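Local coordinates for H127A/Y244A mutant of alginate lyase AlyC3 in complex with dimannuronate (Psychromonas sp., PDB 7C8F), which probably cleaves alginate by beta-elimination as a PL7-family lyase, here carrying two engineered substitutions and holding a mannuronate disaccharide, at residues K93-I104 / A253-E264. Residues are numbered along the deposited sequence; the frame is centred on the assembly and turned at random.
Sequences KLYTLSAEVEII and AHFNKLEYKALE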
ATOM      1  N   LYS B  93      -1.868  -0.830 -19.606  1.00 16.48           N
ATOM      2  CA  LYS B  93      -2.524   0.441 -19.320  1.00 15.77           C
ATOM      3  C   LYS B  93      -1.453   1.505 -19.123  1.00 17.42           C
ATOM      4  O   LYS B  93      -0.723   1.477 -18.126  1.00 16.73           O
ATOM      5  CB  LYS B  93      -3.434   0.341 -18.097  1.00 18.40           C
ATOM      6  CG  LYS B  93      -4.494  -0.755 -18.221  1.00 19.52           C
ATOM      7  CD  LYS B  93      -5.569  -0.616 -17.142  1.00 20.95           C
ATOM      8  CE  LYS B  93      -6.506  -1.821 -17.120  1.00 28.87           C
ATOM      9  NZ  LYS B  93      -7.612  -1.643 -18.085  1.00 42.57           N
ATOM     10  N   LEU B  94      -1.354   2.427 -20.076  1.00 16.39           N
ATOM     11  CA  LEU B  94      -0.333   3.463 -20.077  1.00 15.62           C
ATOM     12  C   LEU B  94      -1.032   4.808 -20.205  1.00 17.37           C
ATOM     13  O   LEU B  94      -1.937   4.960 -21.032  1.00 19.68           O
ATOM     14  CB  LEU B  94       0.642   3.283 -21.250  1.00 18.17           C
ATOM     15  CG  LEU B  94       1.337   1.929 -21.374  1.00 23.20           C
ATOM     16  CD1 LEU B  94       2.258   1.902 -22.587  1.00 30.84           C
ATOM     17  CD2 LEU B  94       2.110   1.617 -20.112  1.00 25.45           C
ATOM     18  N   TYR B  95      -0.621   5.774 -19.391  1.00 14.94           N
ATOM     19  CA  TYR B  95      -1.278   7.070 -19.294  1.00 13.49           C
ATOM     20  C   TYR B  95      -0.250   8.158 -19.547  1.00 12.89           C
ATOM     21  O   TYR B  95       0.811   8.160 -18.911  1.00 14.23           O
ATOM     22  CB  TYR B  95      -1.927   7.234 -17.913  1.00 14.22           C
ATOM     23  CG  TYR B  95      -2.916   6.117 -17.676  1.00 15.52           C
ATOM     24  CD1 TYR B  95      -2.520   4.923 -17.102  1.00 13.96           C
ATOM     25  CD2 TYR B  95      -4.235   6.233 -18.103  1.00 14.23           C
ATOM     26  CE1 TYR B  95      -3.408   3.880 -16.928  1.00 12.77           C
ATOM     27  CE2 TYR B  95      -5.132   5.194 -17.933  1.00 15.09           C
ATOM     28  CZ  TYR B  95      -4.706   4.018 -17.344  1.00 13.94           C
ATOM     29  OH  TYR B  95      -5.587   2.966 -17.148  1.00 16.23           O
ATOM     30  N   THR B  96      -0.543   9.058 -20.485  1.00 14.81           N
ATOM     31  CA  THR B  96       0.442  10.030 -20.945  1.00 15.48           C
ATOM     32  C   THR B  96      -0.091  11.449 -20.833  1.00 16.28           C
ATOM     33  O   THR B  96      -1.203  11.743 -21.271  1.00 17.55           O
ATOM     34  CB  THR B  96       0.890   9.760 -22.387  1.00 17.95           C
ATOM     35  OG1 THR B  96       1.475   8.453 -22.467  1.00 22.07           O
ATOM     36  CG2 THR B  96       1.931  10.797 -22.815  1.00 22.17           C
ATOM     37  N   LEU B  97       0.715  12.325 -20.249  1.00 13.74           N
ATOM     38  CA  LEU B  97       0.449  13.750 -20.200  1.00 14.28           C
ATOM     39  C   LEU B  97       1.542  14.410 -21.026  1.00 13.70           C
ATOM     40  O   LEU B  97       2.732  14.194 -20.774  1.00 14.17           O
ATOM     41  CB  LEU B  97       0.499  14.257 -18.760  1.00 15.59           C
ATOM     42  CG  LEU B  97       0.048  15.697 -18.558  1.00 16.25           C
ATOM     43  CD1 LEU B  97      -1.489  15.774 -18.705  1.00 17.06           C
ATOM     44  CD2 LEU B  97       0.529  16.223 -17.194  1.00 18.43           C
ATOM     45  N   SER B  98       1.135  15.177 -22.005  1.00 14.47           N
ATOM     46  CA  SER B  98       2.056  15.864 -22.882  1.00 15.41           C
ATOM     47  C   SER B  98       1.847  17.345 -22.819  1.00 15.20           C
ATOM     48  O   SER B  98       0.769  17.800 -22.985  1.00 16.93           O
ATOM     49  CB  SER B  98       1.864  15.414 -24.323  1.00 20.48           C
ATOM     50  OG  SER B  98       1.998  14.051 -24.467  1.00 25.73           O
ATOM     51  N   ALA B  99       2.928  18.073 -22.610  1.00 16.34           N
ATOM     52  CA  ALA B  99       2.864  19.489 -22.532  1.00 14.92           C
ATOM     53  C   ALA B  99       4.035  20.192 -23.203  1.00 17.11           C
ATOM     54  O   ALA B  99       5.040  19.632 -23.388  1.00 18.06           O
ATOM     55  CB  ALA B  99       2.827  19.892 -21.069  1.00 16.85           C
ATOM     56  N   GLU B 100       3.814  21.445 -23.557  1.00 16.34           N
ATOM     57  CA  GLU B 100       4.863  22.341 -24.034  1.00 16.41           C
ATOM     58  C   GLU B 100       4.675  23.566 -23.161  1.00 16.81           C
ATOM     59  O   GLU B 100       3.662  24.148 -23.168  1.00 20.01           O
ATOM     60  CB  GLU B 100       4.800  22.663 -25.498  1.00 17.80           C
ATOM     61  CG  GLU B 100       5.096  21.475 -26.354  1.00 20.92           C
ATOM     62  CD  GLU B 100       4.920  21.719 -27.831  1.00 44.07           C
ATOM     63  OE1 GLU B 100       4.491  22.822 -28.178  1.00 36.26           O
ATOM     64  OE2 GLU B 100       5.210  20.798 -28.584  1.00 30.65           O
ATOM     65  N   VAL B 101       5.670  23.902 -22.368  1.00 16.61           N
ATOM     66  CA  VAL B 101       5.583  24.935 -21.389  1.00 17.41           C
ATOM     67  C   VAL B 101       6.726  25.937 -21.365  1.00 17.13           C
ATOM     68  O   VAL B 101       7.841  25.599 -21.594  1.00 17.65           O
ATOM     69  CB  VAL B 101       5.639  24.266 -19.994  1.00 20.09           C
ATOM     70  CG1 VAL B 101       5.327  25.253 -18.901  1.00 26.38           C
ATOM     71  CG2 VAL B 101       4.716  23.087 -19.915  1.00 22.39           C
ATOM     72  N   GLU B 102       6.372  27.167 -21.043  1.00 18.53           N
ATOM     73  CA  GLU B 102       7.291  28.253 -20.810  1.00 18.09           C
ATOM     74  C   GLU B 102       6.939  28.914 -19.485  1.00 17.52           C
ATOM     75  O   GLU B 102       5.852  29.307 -19.284  1.00 19.71           O
ATOM     76  CB  GLU B 102       7.231  29.294 -21.919  1.00 21.40           C
ATOM     77  CG  GLU B 102       8.233  30.418 -21.739  1.00 23.50           C
ATOM     78  CD  GLU B 102       8.198  31.427 -22.866  1.00 31.08           C
ATOM     79  OE1 GLU B 102       7.488  31.229 -23.830  1.00 33.94           O
ATOM     80  OE2 GLU B 102       8.889  32.418 -22.745  1.00 49.22           O
ATOM     81  N   ILE B 103       7.891  29.012 -18.592  1.00 17.24           N
ATOM     82  CA  ILE B 103       7.699  29.708 -17.325  1.00 17.92           C
ATOM     83  C   ILE B 103       8.143  31.153 -17.517  1.00 21.57           C
ATOM     84  O   ILE B 103       9.260  31.414 -17.985  1.00 22.66           O
ATOM     85  CB  ILE B 103       8.498  29.027 -16.197  1.00 19.37           C
ATOM     86  CG1 ILE B 103       8.179  27.525 -16.144  1.00 20.56           C
ATOM     87  CG2 ILE B 103       8.207  29.697 -14.856  1.00 21.78           C
ATOM     88  CD1 ILE B 103       6.737  27.211 -15.800  1.00 22.33           C
ATOM     89  N   ILE B 104       7.270  32.091 -17.166  1.00 18.49           N
ATOM     90  CA  ILE B 104       7.468  33.500 -17.487  1.00 19.00           C
ATOM     91  C   ILE B 104       8.141  34.198 -16.317  1.00 21.37           C
ATOM     92  O   ILE B 104       7.589  34.243 -15.212  1.00 22.84           O
ATOM     93  CB  ILE B 104       6.135  34.177 -17.828  1.00 19.84           C
ATOM     94  CG1 ILE B 104       5.432  33.422 -18.954  1.00 22.26           C
ATOM     95  CG2 ILE B 104       6.385  35.626 -18.231  1.00 24.12           C
ATOM     96  CD1 ILE B 104       6.238  33.357 -20.235  1.00 27.36           C
ATOM     97  N   ALA B 253       2.756  30.438 -16.017  1.00 16.97           N
ATOM     98  CA  ALA B 253       3.167  29.419 -16.968  1.00 16.21           C
ATOM     99  C   ALA B 253       2.293  29.504 -18.209  1.00 18.49           C
ATOM    100  O   ALA B 253       1.065  29.633 -18.106  1.00 19.23           O
ATOM    101  CB  ALA B 253       3.058  28.015 -16.362  1.00 17.69           C
ATOM    102  N   HIS B 254       2.925  29.418 -19.378  1.00 18.27           N
ATOM    103  CA  HIS B 254       2.238  29.416 -20.667  1.00 16.25           C
ATOM    104  C   HIS B 254       2.379  28.040 -21.299  1.00 17.02           C
ATOM    105  O   HIS B 254       3.498  27.580 -21.549  1.00 19.40           O
ATOM    106  CB  HIS B 254       2.808  30.496 -21.591  1.00 18.37           C
ATOM    107  CG  HIS B 254       2.466  31.886 -21.157  1.00 18.73           C
ATOM    108  ND1 HIS B 254       2.512  32.963 -22.018  1.00 28.32           N
ATOM    109  CD2 HIS B 254       2.070  32.380 -19.958  1.00 20.32           C
ATOM    110  CE1 HIS B 254       2.159  34.058 -21.369  1.00 31.83           C
ATOM    111  NE2 HIS B 254       1.889  33.734 -20.117  1.00 22.18           N
ATOM    112  N   PHE B 255       1.250  27.370 -21.532  1.00 16.82           N
ATOM    113  CA  PHE B 255       1.237  26.046 -22.142  1.00 16.60           C
ATOM    114  C   PHE B 255       0.813  26.186 -23.602  1.00 19.80           C
ATOM    115  O   PHE B 255      -0.367  26.421 -23.894  1.00 19.06           O
ATOM    116  CB  PHE B 255       0.233  25.141 -21.427  1.00 16.76           C
ATOM    117  CG  PHE B 255       0.707  24.595 -20.095  1.00 14.77           C
ATOM    118  CD1 PHE B 255       0.818  25.415 -18.979  1.00 16.50           C
ATOM    119  CD2 PHE B 255       0.971  23.241 -19.949  1.00 16.83           C
ATOM    120  CE1 PHE B 255       1.234  24.901 -17.745  1.00 15.31           C
ATOM    121  CE2 PHE B 255       1.377  22.716 -18.705  1.00 15.17           C
ATOM    122  CZ  PHE B 255       1.511  23.548 -17.613  1.00 15.62           C
ATOM    123  N   ASN B 256       1.762  26.019 -24.522  1.00 17.05           N
ATOM    124  CA  ASN B 256       1.406  25.962 -25.936  1.00 20.19           C
ATOM    125  C   ASN B 256       0.675  24.669 -26.275  1.00 19.44           C
ATOM    126  O   ASN B 256      -0.063  24.614 -27.267  1.00 20.28           O
ATOM    127  CB  ASN B 256       2.678  26.119 -26.778  1.00 21.72           C
ATOM    128  CG  ASN B 256       2.419  26.053 -28.269  1.00 55.23           C
ATOM    129  OD1 ASN B 256       1.785  26.938 -28.844  1.00 34.33           O
ATOM    130  ND2 ASN B 256       2.942  25.012 -28.911  1.00 29.42           N
ATOM    131  N   LYS B 257       0.841  23.638 -25.452  1.00 17.51           N
ATOM    132  CA  LYS B 257       0.252  22.333 -25.695  1.00 18.11           C
ATOM    133  C   LYS B 257      -0.050  21.712 -24.346  1.00 17.10           C
ATOM    134  O   LYS B 257       0.746  21.825 -23.407  1.00 17.19           O
ATOM    135  CB  LYS B 257       1.224  21.434 -26.471  1.00 18.89           C
ATOM    136  CG  LYS B 257       0.815  19.965 -26.545  1.00 22.47           C
ATOM    137  CD  LYS B 257       1.763  19.185 -27.461  1.00 29.32           C
ATOM    138  CE  LYS B 257       1.396  17.715 -27.532  1.00 57.82           C
ATOM    139  NZ  LYS B 257       2.283  16.969 -28.470  1.00 65.50           N
ATOM    140  N   LEU B 258      -1.217  21.085 -24.244  1.00 15.66           N
ATOM    141  CA  LEU B 258      -1.545  20.286 -23.069  1.00 15.06           C
ATOM    142  C   LEU B 258      -2.500  19.197 -23.512  1.00 15.93           C
ATOM    143  O   LEU B 258      -3.623  19.489 -23.952  1.00 16.56           O
ATOM    144  CB  LEU B 258      -2.156  21.140 -21.960  1.00 14.07           C
ATOM    145  CG  LEU B 258      -2.459  20.375 -20.661  1.00 14.77           C
ATOM    146  CD1 LEU B 258      -1.195  19.750 -20.040  1.00 17.12           C
ATOM    147  CD2 LEU B 258      -3.126  21.297 -19.669  1.00 17.53           C
ATOM    148  N   GLU B 259      -2.053  17.953 -23.400  1.00 16.13           N
ATOM    149  CA  GLU B 259      -2.798  16.798 -23.864  1.00 15.43           C
ATOM    150  C   GLU B 259      -2.717  15.679 -22.840  1.00 15.55           C
ATOM    151  O   GLU B 259      -1.726  15.546 -22.114  1.00 16.77           O
ATOM    152  CB  GLU B 259      -2.244  16.276 -25.187  1.00 17.75           C
ATOM    153  CG  GLU B 259      -2.383  17.289 -26.328  1.00 21.97           C
ATOM    154  CD  GLU B 259      -1.695  16.839 -27.598  1.00 48.07           C
ATOM    155  OE1 GLU B 259      -1.144  15.720 -27.622  1.00 35.76           O
ATOM    156  OE2 GLU B 259      -1.705  17.612 -28.574  1.00 33.65           O
ATOM    157  N   TYR B 260      -3.754  14.852 -22.841  1.00 14.45           N
ATOM    158  CA  TYR B 260      -3.864  13.649 -22.018  1.00 13.02           C
ATOM    159  C   TYR B 260      -4.356  12.497 -22.868  1.00 15.80           C
ATOM    160  O   TYR B 260      -5.260  12.645 -23.601  1.00 18.20           O
ATOM    161  CB  TYR B 260      -4.827  13.817 -20.842  1.00 15.04           C
ATOM    162  CG  TYR B 260      -5.239  12.522 -20.159  1.00 13.76           C
ATOM    163  CD1 TYR B 260      -4.356  11.809 -19.404  1.00 14.71           C
ATOM    164  CD2 TYR B 260      -6.526  12.060 -20.242  1.00 15.55           C
ATOM    165  CE1 TYR B 260      -4.732  10.643 -18.798  1.00 14.90           C
ATOM    166  CE2 TYR B 260      -6.897  10.893 -19.641  1.00 15.54           C
ATOM    167  CZ  TYR B 260      -6.001  10.214 -18.909  1.00 14.55           C
ATOM    168  OH  TYR B 260      -6.373   9.084 -18.310  1.00 16.94           O
ATOM    169  N   LYS B 261      -3.724  11.355 -22.736  1.00 16.54           N
ATOM    170  CA  LYS B 261      -4.099  10.184 -23.468  1.00 17.02           C
ATOM    171  C   LYS B 261      -3.976   8.917 -22.646  1.00 17.25           C
ATOM    172  O   LYS B 261      -3.010   8.712 -22.022  1.00 17.98           O
ATOM    173  CB  LYS B 261      -3.210  10.041 -24.681  1.00 25.03           C
ATOM    174  CG  LYS B 261      -3.697   9.013 -25.636  1.00 64.32           C
ATOM    175  CD  LYS B 261      -3.120   9.281 -27.014  1.00 72.83           C
ATOM    176  CE  LYS B 261      -3.946  10.303 -27.772  1.00 88.32           C
ATOM    177  NZ  LYS B 261      -3.271  11.621 -27.977  1.00 84.23           N
ATOM    178  N   ALA B 262      -4.992   8.096 -22.680  1.00 18.35           N
ATOM    179  CA  ALA B 262      -4.970   6.811 -22.024  1.00 17.87           C
ATOM    180  C   ALA B 262      -4.865   5.730 -23.086  1.00 17.76           C
ATOM    181  O   ALA B 262      -5.612   5.738 -23.994  1.00 22.82           O
ATOM    182  CB  ALA B 262      -6.236   6.616 -21.240  1.00 20.68           C
ATOM    183  N   LEU B 263      -3.909   4.850 -22.951  1.00 19.41           N
ATOM    184  CA  LEU B 263      -3.757   3.743 -23.868  1.00 19.32           C
ATOM    185  C   LEU B 263      -3.988   2.447 -23.123  1.00 18.97           C
ATOM    186  O   LEU B 263      -3.128   1.932 -22.527  1.00 19.68           O
ATOM    187  CB  LEU B 263      -2.381   3.730 -24.480  1.00 23.94           C
ATOM    188  CG  LEU B 263      -2.011   4.990 -25.202  1.00 66.66           C
ATOM    189  CD1 LEU B 263      -0.646   4.872 -25.827  1.00 82.98           C
ATOM    190  CD2 LEU B 263      -3.002   5.391 -26.251  1.00 62.35           C
ATOM    191  N   GLU B 264      -5.196   1.963 -23.193  1.00 20.23           N
ATOM    192  CA  GLU B 264      -5.604   0.750 -22.523  1.00 20.24           C
ATOM    193  C   GLU B 264      -5.881  -0.335 -23.539  1.00 21.75           C
ATOM    194  O   GLU B 264      -6.778  -0.214 -24.293  1.00 29.08           O
ATOM    195  CB  GLU B 264      -6.815   0.997 -21.643  1.00 20.05           C
ATOM    196  CG  GLU B 264      -6.592   2.053 -20.570  1.00 21.82           C
ATOM    197  CD  GLU B 264      -7.827   2.384 -19.782  1.00 32.72           C
ATOM    198  OE1 GLU B 264      -8.910   2.033 -20.246  1.00 49.20           O
ATOM    199  OE2 GLU B 264      -7.727   2.955 -18.728  1.00 22.49           O
TER
HETATM  200  O   HOH W   1       5.215  18.244 -27.859  1.00 29.65           O
HETATM  201  O   HOH W   2       4.827  32.468 -23.950  1.00 59.35           O
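Tyr95 reaches diagonally across to the neighbouring strand, past its own pair partner Ala262, to Glu264, its OH donating to OE2 at 2.7 Å on the anti side of a carboxylate turned nearly perpendicular to the ring. Tyr260 OH lies against CD2 of this broad ring, and Ala262 fits beside it because its methyl is small. A phenylalanine in place of Tyr95 would probably keep this packing but leave the Glu264 carboxylate without its hydroxyl mate, free to swing. Main-chain hydrogen bonds pair the strands antiparallel, as from Ser98 N to Glu259 O (2.9 Å). Further along, Val101 CG1 stands anti to the backbone N (chi1 -171°), which leaves CG2 as the methyl laid over one face of Phe255. On the other face of the sheet, the short amide of Asn256, at a beta bulge, lies level with the Glu100 carboxylate, ND2 giving OE1 a 2.8 Å bond. Beyond it Ile104 CG1 covers a face of His254, whose NE2 is held by Glu252. Phe238, Leu123 and Phe122 of the facing sheet pack on the Tyr95, Leu97 and Val101 side, as in a concanavalin-like jelly roll. The strand pair thus turns a largely apolar face into the sandwich and a mostly polar one outward, where a water bridges Glu100 to Lys257.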